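Side-chain contacts in probable transcriptional regulator (Rhodococcus jostii, PDB 3ON2), which is of unknown function but probably binds DNA as a transcriptional regulator of the TetR family: residues G11-R14 / R15-A19; D31-L35 / R36-R40; A96-S99 / F100-H104; G119-S122 / Q123-E126. All blocks are in the same frame, centred on the assembly; numbering follows the deposited sequence.

Interaction 1. Residues G11-R14 / R15-A19; sequences GSLR and RVLLA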
loop_
_atom_site.group_PDB
_atom_site.type_symbol
_atom_site.label_atom_id
_atom_site.label_comp_id
_atom_site.label_asym_id
_atom_site.label_seq_id
_atom_site.Cartn_x
_atom_site.Cartn_y
_atom_site.Cartn_z
ATOM N N GLY A 11 -22.645 0.511 13.959
ATOM C CA GLY A 11 -21.708 1.100 12.975
ATOM C C GLY A 11 -22.325 1.107 11.572
ATOM O O GLY A 11 -23.340 0.440 11.339
ATOM N N SER A 12 -21.735 1.830 10.619
ATOM C CA SER A 12 -22.285 1.793 9.248
ATOM C C SER A 12 -22.040 0.417 8.641
ATOM O O SER A 12 -21.005 -0.193 8.903
ATOM C CB SER A 12 -21.697 2.884 8.344
ATOM O OG SER A 12 -20.409 2.546 7.857
ATOM N N LEU A 13 -22.992 -0.062 7.846
ATOM C CA LEU A 13 -22.822 -1.329 7.126
ATOM C C LEU A 13 -21.545 -1.330 6.275
ATOM O O LEU A 13 -20.820 -2.315 6.224
ATOM C CB LEU A 13 -24.014 -1.598 6.218
ATOM C CG LEU A 13 -24.908 -2.743 6.615
ATOM C CD1 LEU A 13 -26.004 -2.902 5.552
ATOM C CD2 LEU A 13 -24.056 -4.019 6.769
ATOM N N ARG A 14 -21.271 -0.207 5.616
ATOM C CA ARG A 14 -20.086 -0.101 4.787
ATOM C C ARG A 14 -18.823 -0.387 5.592
ATOM O O ARG A 14 -17.987 -1.199 5.194
ATOM C CB ARG A 14 -19.990 1.302 4.187
ATOM C CG ARG A 14 -18.804 1.459 3.264
ATOM C CD ARG A 14 -18.659 2.890 2.780
ATOM N NE ARG A 14 -17.830 2.855 1.596
ATOM C CZ ARG A 14 -16.510 2.978 1.581
ATOM N NH1 ARG A 14 -15.833 3.223 2.695
ATOM N NH2 ARG A 14 -15.878 2.892 0.422
ATOM N N ARG A 15 -18.673 0.295 6.722
ATOM C CA ARG A 15 -17.460 0.134 7.522
ATOM C C ARG A 15 -17.364 -1.270 8.111
ATOM O O ARG A 15 -16.306 -1.889 8.062
ATOM C CB ARG A 15 -17.399 1.160 8.644
ATOM C CG ARG A 15 -16.273 0.873 9.641
ATOM C CD ARG A 15 -14.908 1.139 9.036
ATOM N NE ARG A 15 -14.282 -0.050 8.455
ATOM C CZ ARG A 15 -13.588 -0.020 7.330
ATOM N NH1 ARG A 15 -13.459 1.125 6.647
ATOM N NH2 ARG A 15 -13.030 -1.128 6.878
ATOM N N VAL A 16 -18.478 -1.766 8.648
ATOM C CA VAL A 16 -18.489 -3.082 9.298
ATOM C C VAL A 16 -18.132 -4.155 8.267
ATOM O O VAL A 16 -17.302 -5.009 8.520
ATOM C CB VAL A 16 -19.896 -3.403 9.904
ATOM C CG1 VAL A 16 -19.934 -4.819 10.469
ATOM C CG2 VAL A 16 -20.258 -2.411 10.979
ATOM N N LEU A 17 -18.779 -4.093 7.103
ATOM C CA LEU A 17 -18.513 -5.077 6.036
ATOM C C LEU A 17 -17.093 -5.019 5.525
ATOM O O LEU A 17 -16.506 -6.055 5.276
ATOM C CB LEU A 17 -19.498 -4.961 4.880
ATOM C CG LEU A 17 -20.889 -5.505 5.231
ATOM C CD1 LEU A 17 -21.828 -5.299 4.063
ATOM C CD2 LEU A 17 -20.816 -6.987 5.562
ATOM N N LEU A 18 -16.540 -3.818 5.387
ATOM C CA LEU A 18 -15.157 -3.687 4.939
ATOM C C LEU A 18 -14.165 -4.257 5.955
ATOM O O LEU A 18 -13.177 -4.876 5.561
ATOM C CB LEU A 18 -14.792 -2.232 4.615
ATOM C CG LEU A 18 -15.176 -1.629 3.268
ATOM C CD1 LEU A 18 -15.072 -0.075 3.250
ATOM C CD2 LEU A 18 -14.310 -2.250 2.165
ATOM N N ALA A 19 -14.407 -4.046 7.244
ATOM C CA ALA A 19 -13.505 -4.612 8.267
ATOM C C ALA A 19 -13.544 -6.166 8.287
ATOM O O ALA A 19 -12.510 -6.844 8.365
ATOM C CB ALA A 19 -13.845 -4.061 9.642
#
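Leu13 and Leu17, one helical turn apart, form the close-packed side of the first turn of helix 13-28. Their side chains run side by side and point the same way, CD2 of Leu13 lying 3.7 Å from CD1 of Leu17. Leu17 N donates to Leu13 O at 2.8 Å, the regular i to i+4 bond beneath the pair. Next to them, Arg14 and Leu18 meet at a slant. The arginine chain is extended from CG to NE, with CG trans to the backbone N (chi1 -178°), and this carries the guanidinium outward from the helix and alongside Leu18, whose CD1 sits over one of its faces, off-centre, 3.4 Å from NH1. An aliphatic methyl thus covers part of a cationic plane.

The other side is looser and faces solvent. Here Ser12 is the N-cap: its OG, turned back over the helix start by a chi1 of 79°, accepts from Arg15 N at 3.1 Å, while Val16 N binds Ser12 O at 3.0 Å. This serine-capped turn opens the first helix of the TetR-family N-terminal region, which probably binds DNA. From it Leu13 and Arg14 reach His52, Arg14 and Leu18 touch Phe53, and Leu18 packs on Leu59, Ala62 and Leu63, so the start of helix 13-28 rests against the beginning of helix 56-81 and the loop before it.

Interaction 2. Residues D31-L35 / R36-R40; sequences DGLSL and RQLAR. With SO4 (sulfate ion), chain E.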
loop_
_atom_site.group_PDB
_atom_site.type_symbol
_atom_site.label_atom_id
_atom_site.label_comp_id
_atom_site.label_asym_id
_atom_site.label_seq_id
_atom_site.Cartn_x
_atom_site.Cartn_y
_atom_site.Cartn_z
ATOM N N ASP A 31 -10.611 -15.245 -3.089
ATOM C CA ASP A 31 -11.635 -16.239 -3.468
ATOM C C ASP A 31 -12.476 -16.706 -2.270
ATOM O O ASP A 31 -13.559 -17.267 -2.455
ATOM C CB ASP A 31 -11.011 -17.434 -4.215
ATOM C CG ASP A 31 -10.278 -17.014 -5.501
ATOM O OD1 ASP A 31 -10.756 -16.100 -6.212
ATOM O OD2 ASP A 31 -9.211 -17.594 -5.808
ATOM N N GLY A 32 -11.988 -16.459 -1.052
ATOM C CA GLY A 32 -12.798 -16.668 0.150
ATOM C C GLY A 32 -13.750 -15.512 0.467
ATOM O O GLY A 32 -14.486 -15.550 1.468
ATOM N N LEU A 33 -13.743 -14.479 -0.375
ATOM C CA LEU A 33 -14.619 -13.326 -0.159
ATOM C C LEU A 33 -15.975 -13.497 -0.795
ATOM O O LEU A 33 -16.091 -13.678 -2.016
ATOM C CB LEU A 33 -13.997 -12.034 -0.684
ATOM C CG LEU A 33 -12.957 -11.332 0.176
ATOM C CD1 LEU A 33 -12.588 -10.042 -0.498
ATOM C CD2 LEU A 33 -13.517 -11.057 1.570
ATOM N N SER A 34 -17.006 -13.395 0.038
ATOM C CA SER A 34 -18.366 -13.380 -0.465
ATOM C C SER A 34 -19.165 -12.267 0.192
ATOM O O SER A 34 -19.263 -12.206 1.420
ATOM C CB SER A 34 -19.042 -14.744 -0.232
ATOM O OG SER A 34 -20.430 -14.664 -0.508
ATOM N N LEU A 35 -19.748 -11.397 -0.622
ATOM C CA LEU A 35 -20.560 -10.309 -0.077
ATOM C C LEU A 35 -21.767 -10.879 0.663
ATOM O O LEU A 35 -22.102 -10.448 1.768
ATOM C CB LEU A 35 -21.006 -9.358 -1.183
ATOM C CG LEU A 35 -21.869 -8.137 -0.812
ATOM C CD1 LEU A 35 -21.287 -7.327 0.349
ATOM C CD2 LEU A 35 -22.052 -7.245 -2.061
ATOM N N ARG A 36 -22.391 -11.885 0.070
ATOM C CA ARG A 36 -23.530 -12.516 0.697
ATOM C C ARG A 36 -23.154 -13.132 2.039
ATOM O O ARG A 36 -23.864 -12.953 3.006
ATOM C CB ARG A 36 -24.130 -13.557 -0.229
ATOM C CG ARG A 36 -24.832 -12.960 -1.441
ATOM C CD ARG A 36 -25.152 -14.070 -2.414
ATOM N NE ARG A 36 -23.953 -14.449 -3.141
ATOM C CZ ARG A 36 -23.806 -15.573 -3.825
ATOM N NH1 ARG A 36 -22.667 -15.810 -4.478
ATOM N NH2 ARG A 36 -24.795 -16.463 -3.846
ATOM N N GLN A 37 -22.035 -13.836 2.124
ATOM C CA GLN A 37 -21.633 -14.390 3.413
ATOM C C GLN A 37 -21.310 -13.301 4.449
ATOM O O GLN A 37 -21.683 -13.408 5.629
ATOM C CB GLN A 37 -20.414 -15.279 3.249
ATOM C CG GLN A 37 -20.716 -16.654 2.736
ATOM C CD GLN A 37 -19.522 -17.561 2.867
ATOM O OE1 GLN A 37 -18.490 -17.351 2.229
ATOM N NE2 GLN A 37 -19.646 -18.572 3.709
ATOM N N LEU A 38 -20.624 -12.249 4.009
ATOM C CA LEU A 38 -20.176 -11.214 4.939
ATOM C C LEU A 38 -21.381 -10.508 5.524
ATOM O O LEU A 38 -21.408 -10.211 6.712
ATOM C CB LEU A 38 -19.248 -10.222 4.248
ATOM C CG LEU A 38 -17.911 -10.818 3.837
ATOM C CD1 LEU A 38 -17.290 -9.965 2.739
ATOM C CD2 LEU A 38 -16.961 -10.955 5.050
ATOM N N ALA A 39 -22.381 -10.273 4.687
ATOM C CA ALA A 39 -23.615 -9.642 5.122
ATOM C C ALA A 39 -24.349 -10.476 6.188
ATOM O O ALA A 39 -24.884 -9.916 7.140
ATOM C CB ALA A 39 -24.526 -9.376 3.931
ATOM N N ARG A 40 -24.370 -11.801 6.036
ATOM C CA ARG A 40 -25.078 -12.652 7.007
ATOM C C ARG A 40 -24.264 -12.725 8.291
ATOM O O ARG A 40 -24.818 -12.738 9.381
ATOM C CB ARG A 40 -25.348 -14.081 6.489
ATOM C CG ARG A 40 -25.641 -14.267 4.984
ATOM C CD ARG A 40 -26.888 -13.539 4.431
ATOM N NE ARG A 40 -26.582 -12.957 3.107
ATOM C CZ ARG A 40 -27.461 -12.390 2.280
ATOM N NH1 ARG A 40 -28.756 -12.299 2.588
ATOM N NH2 ARG A 40 -27.034 -11.901 1.126
HETATM S S SO4 E . -20.914 -12.664 -3.673
HETATM O O1 SO4 E . -20.516 -14.048 -3.929
HETATM O O2 SO4 E . -21.950 -12.672 -2.639
HETATM O O3 SO4 E . -19.743 -11.887 -3.238
HETATM O O4 SO4 E . -21.519 -12.061 -4.846
#
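Ser34 and Gln37 meet in an N-cap at the start of helix 35-41: Ser34 OG, trans to its own backbone N (chi1 170°), accepts from Gln37 N at 3.2 Å in a nearly straight bond of 170°. Two backbone bonds join it, Leu38 N to Ser34 O and Ala39 N to Leu35 O. Further along, Arg40 NE binds Arg36 O at 2.7 Å, and Arg40 N reaches the same oxygen from the opposite face of its plane.

A second group of bonds holds an anion. A sulfate, probably from the crystallisation liquor, sits at the N-terminus of the helix, where Leu35 N donates to its O3 at 2.7 Å and Arg36 N to its O2 at 2.9 Å. Arg36 bends at chi3 (-77°) and brings its guanidinium edge-on, with NE on O2 at 2.7 Å and NH1 on O1 at 2.8 Å. Ser34 OG makes only a weak, unsettled approach to O2. Helix dipole and arginine charge would together favour an anion here, and since this is the predicted helix-turn-helix, the site is consistent with one for a DNA phosphate.

Apolar contact is lighter: Leu33 CD2 meets Leu38 CD1 obliquely at 4.1 Å. Both leucines touch Ala21 of helix 13-28, while Leu33 packs on Leu60 and Leu63 and Leu38 on Leu59, so that helix 35-41 and the loop before it close against helices 13-28 and 56-81.

Interaction 3. Residues A96-S99 / F100-H104; sequences AYVS and FALAH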
loop_
_atom_site.group_PDB
_atom_site.type_symbol
_atom_site.label_atom_id
_atom_site.label_comp_id
_atom_site.label_asym_id
_atom_site.label_seq_id
_atom_site.Cartn_x
_atom_site.Cartn_y
_atom_site.Cartn_z
ATOM N N ALA A 96 8.954 1.846 5.445
ATOM C CA ALA A 96 7.489 1.872 5.592
ATOM C C ALA A 96 6.757 1.094 4.505
ATOM O O ALA A 96 5.737 0.443 4.773
ATOM C CB ALA A 96 6.960 3.315 5.627
ATOM N N TYR A 97 7.228 1.185 3.273
ATOM C CA TYR A 97 6.600 0.390 2.208
ATOM C C TYR A 97 6.687 -1.126 2.467
ATOM O O TYR A 97 5.698 -1.857 2.335
ATOM C CB TYR A 97 7.190 0.694 0.820
ATOM C CG TYR A 97 6.501 -0.183 -0.213
ATOM C CD1 TYR A 97 5.221 0.159 -0.669
ATOM C CD2 TYR A 97 7.069 -1.381 -0.652
ATOM C CE1 TYR A 97 4.545 -0.633 -1.556
ATOM C CE2 TYR A 97 6.383 -2.198 -1.561
ATOM C CZ TYR A 97 5.123 -1.808 -2.013
ATOM O OH TYR A 97 4.397 -2.556 -2.897
ATOM N N VAL A 98 7.894 -1.597 2.770
ATOM C CA VAL A 98 8.111 -3.026 2.984
ATOM C C VAL A 98 7.298 -3.507 4.191
ATOM O O VAL A 98 6.636 -4.544 4.110
ATOM C CB VAL A 98 9.632 -3.369 3.061
ATOM C CG1 VAL A 98 9.866 -4.875 3.323
ATOM C CG2 VAL A 98 10.330 -2.964 1.734
ATOM N N SER A 99 7.300 -2.748 5.281
ATOM C CA SER A 99 6.461 -3.106 6.443
ATOM C C SER A 99 4.978 -3.186 6.117
ATOM O O SER A 99 4.282 -4.106 6.604
ATOM C CB SER A 99 6.649 -2.117 7.587
ATOM O OG SER A 99 7.973 -2.222 8.029
ATOM N N PHE A 100 4.491 -2.224 5.324
ATOM C CA PHE A 100 3.089 -2.252 4.905
ATOM C C PHE A 100 2.749 -3.520 4.118
ATOM O O PHE A 100 1.728 -4.185 4.371
ATOM C CB PHE A 100 2.735 -1.019 4.046
ATOM C CG PHE A 100 1.272 -0.890 3.758
ATOM C CD1 PHE A 100 0.460 -0.108 4.576
ATOM C CD2 PHE A 100 0.688 -1.574 2.673
ATOM C CE1 PHE A 100 -0.925 0.008 4.306
ATOM C CE2 PHE A 100 -0.677 -1.478 2.412
ATOM C CZ PHE A 100 -1.486 -0.684 3.229
ATOM N N ALA A 101 3.589 -3.800 3.124
ATOM C CA ALA A 101 3.438 -4.946 2.247
ATOM C C ALA A 101 3.392 -6.249 3.045
ATOM O O ALA A 101 2.535 -7.116 2.798
ATOM C CB ALA A 101 4.579 -4.967 1.248
ATOM N N LEU A 102 4.291 -6.390 4.021
ATOM C CA LEU A 102 4.366 -7.633 4.767
ATOM C C LEU A 102 3.249 -7.755 5.810
ATOM O O LEU A 102 2.815 -8.864 6.143
ATOM C CB LEU A 102 5.783 -7.846 5.332
ATOM C CG LEU A 102 6.908 -7.940 4.247
ATOM C CD1 LEU A 102 8.303 -8.094 4.878
ATOM C CD2 LEU A 102 6.660 -9.094 3.187
ATOM N N ALA A 103 2.734 -6.619 6.279
ATOM C CA ALA A 103 1.594 -6.632 7.187
ATOM C C ALA A 103 0.246 -6.794 6.498
ATOM O O ALA A 103 -0.739 -7.096 7.172
ATOM C CB ALA A 103 1.567 -5.398 8.065
ATOM N N HIS A 104 0.182 -6.559 5.189
ATOM C CA HIS A 104 -1.088 -6.565 4.464
ATOM C C HIS A 104 -0.916 -7.276 3.127
ATOM O O HIS A 104 -1.212 -6.714 2.064
ATOM C CB HIS A 104 -1.551 -5.128 4.211
ATOM C CG HIS A 104 -1.639 -4.299 5.448
ATOM N ND1 HIS A 104 -2.717 -4.360 6.309
ATOM C CD2 HIS A 104 -0.800 -3.372 5.962
ATOM C CE1 HIS A 104 -2.535 -3.507 7.303
ATOM N NE2 HIS A 104 -1.381 -2.890 7.114
#
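Ala96 O through Ser99 O accept in turn from the amides of Phe100, Ala101, Leu102 and Ala103, an unbroken alpha-helical series with each bond at 3.0 Å. The last is the most bent, at 146°, just before His104 leaves helical geometry and becomes the N-cap residue of helix 105-115.

On this frame Val98 and Leu102 lie alongside each other and point the same way, CG1 to CD1 at 3.9 Å. On another face of the helix, Ala101 CB lies 4.3 Å from Tyr97 CE2, set obliquely to the ring. Phe100 takes its place from a CG trans to the backbone N (chi1 -171°): its ring swings toward the helix end, where His104 CD2 stands over the ring centre, 3.6 Å above its plane.

Tyr97 OH is hydrogen-bonded to Tyr112 and His165, and its side chain borders a pocket holding a polyether, probably from the crystallisation liquor, though such molecules often mark pockets. Ser99 OG turns back to Gly95 O. Around the helix end, Tyr97 and Phe100 pack on Leu71 of helix 56-81, Ala101 on Leu108 of helix 105-115, Val98 on Phe164 of helix 153-172 and on Val181 and Val185 of helix 181-196.

Interaction 4. Residues G119-S122 / Q123-E126; sequences GAAS and QVVE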
loop_
_atom_site.group_PDB
_atom_site.type_symbol
_atom_site.label_atom_id
_atom_site.label_comp_id
_atom_site.label_asym_id
_atom_site.label_seq_id
_atom_site.Cartn_x
_atom_site.Cartn_y
_atom_site.Cartn_z
ATOM N N GLY A 119 -10.843 -2.118 -17.104
ATOM C CA GLY A 119 -12.014 -1.380 -16.612
ATOM C C GLY A 119 -11.975 -1.010 -15.134
ATOM O O GLY A 119 -13.023 -0.760 -14.527
ATOM N N ALA A 120 -10.770 -0.949 -14.557
ATOM C CA ALA A 120 -10.590 -0.650 -13.132
ATOM C C ALA A 120 -11.299 0.649 -12.749
ATOM O O ALA A 120 -11.295 1.606 -13.518
ATOM C CB ALA A 120 -9.104 -0.567 -12.798
ATOM N N ALA A 121 -11.916 0.691 -11.573
ATOM C CA ALA A 121 -12.635 1.903 -11.182
ATOM C C ALA A 121 -11.691 3.101 -10.995
ATOM O O ALA A 121 -10.595 2.979 -10.435
ATOM C CB ALA A 121 -13.503 1.665 -9.933
ATOM N N SER A 122 -12.129 4.253 -11.494
ATOM C CA SER A 122 -11.352 5.496 -11.420
ATOM C C SER A 122 -10.923 5.879 -9.990
ATOM O O SER A 122 -9.817 6.386 -9.793
ATOM C CB SER A 122 -12.136 6.646 -12.051
ATOM O OG SER A 122 -13.427 6.751 -11.463
ATOM N N GLN A 123 -11.774 5.629 -8.992
ATOM C CA GLN A 123 -11.394 5.995 -7.623
ATOM C C GLN A 123 -10.241 5.127 -7.111
ATOM O O GLN A 123 -9.395 5.612 -6.350
ATOM C CB GLN A 123 -12.578 6.002 -6.648
ATOM C CG GLN A 123 -13.102 4.636 -6.228
ATOM C CD GLN A 123 -14.095 4.030 -7.218
ATOM O OE1 GLN A 123 -14.315 4.552 -8.330
ATOM N NE2 GLN A 123 -14.715 2.914 -6.810
ATOM N N VAL A 124 -10.196 3.862 -7.551
ATOM C CA VAL A 124 -9.054 2.988 -7.248
ATOM C C VAL A 124 -7.801 3.507 -7.966
ATOM O O VAL A 124 -6.732 3.667 -7.338
ATOM C CB VAL A 124 -9.311 1.507 -7.613
ATOM C CG1 VAL A 124 -8.056 0.666 -7.364
ATOM C CG2 VAL A 124 -10.514 0.943 -6.796
ATOM N N VAL A 125 -7.928 3.747 -9.276
ATOM C CA VAL A 125 -6.808 4.266 -10.074
ATOM C C VAL A 125 -6.233 5.540 -9.437
ATOM O O VAL A 125 -5.015 5.642 -9.271
ATOM C CB VAL A 125 -7.198 4.519 -11.561
ATOM C CG1 VAL A 125 -6.035 5.163 -12.327
ATOM C CG2 VAL A 125 -7.629 3.220 -12.242
ATOM N N GLU A 126 -7.107 6.484 -9.060
ATOM C CA GLU A 126 -6.681 7.773 -8.450
ATOM C C GLU A 126 -5.979 7.616 -7.099
ATOM O O GLU A 126 -4.991 8.300 -6.813
ATOM C CB GLU A 126 -7.875 8.721 -8.281
ATOM C CG GLU A 126 -8.359 9.365 -9.590
ATOM C CD GLU A 126 -9.674 10.135 -9.434
ATOM O OE1 GLU A 126 -10.024 10.484 -8.273
ATOM O OE2 GLU A 126 -10.351 10.393 -10.468
HETATM O O HOH W 1 -12.952 8.980 -9.646
#
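Ala121 O accepts from Val125 N at 3.0 Å and Ser122 O from Glu126 N at 2.8 Å, the first two i to i+4 bonds as the loop turns into helix 122-144.

Among the side chains, Gln123 folds back on the residue that precedes the helix. A chi1 of 74° followed by a bend at chi2 (-84°) lays its amide beside Ala121, with OE1 3.4 Å and NE2 3.6 Å from the alanine CB. This is a contact of an amide with a methyl group, and the same glutamine also touches Asp61 and Glu65 of helix 56-81. Apolar contact is sparse: Ala120 CB approaches Val125 CG2 at 4.1 Å, and Ala121 CB stands 4.4 Å from Val124 CG2. Val124, the buried residue, continues inward to Ala64 of helix 56-81 and to Asn114 and Lys115 of helix 105-115.

The solvent side is joined by water. Ser122 OG lies 2.9 Å from a water that donates to Glu126 OE2 at 3.1 Å, so two exposed groups one helical turn apart are linked without touching directly. The glutamate chain is extended beyond CG, which carries its carboxylate to the bridging water.

Ala121 occupies the N-cap position; this residue itself offers no side-chain acceptor, and its carbonyl O takes Val125 N. The turn begins a long helix in the TetR-type C-terminal domain.

Overall arrangement
Three of the four contacts lie at the start of a helix, and their chemistry follows their place. Interactions 1 and 2 each have a serine cap, belong to the predicted DNA-binding end and touch, with Leu17 CD2 of interaction 1 packing against the backbone of residues 38-39; interaction 2 alone adds a bound anion. Interaction 4, a surface contact, has an alanine at its N-cap and adds a water bridge between Ser122 and Glu126. Interaction 3, its centre about 7 Å from the centre of the chain, is the most buried and largely apolar, by a ligand pocket. Helix 56-81 is met by all four, running from the DNA-binding end into the C-terminal domain.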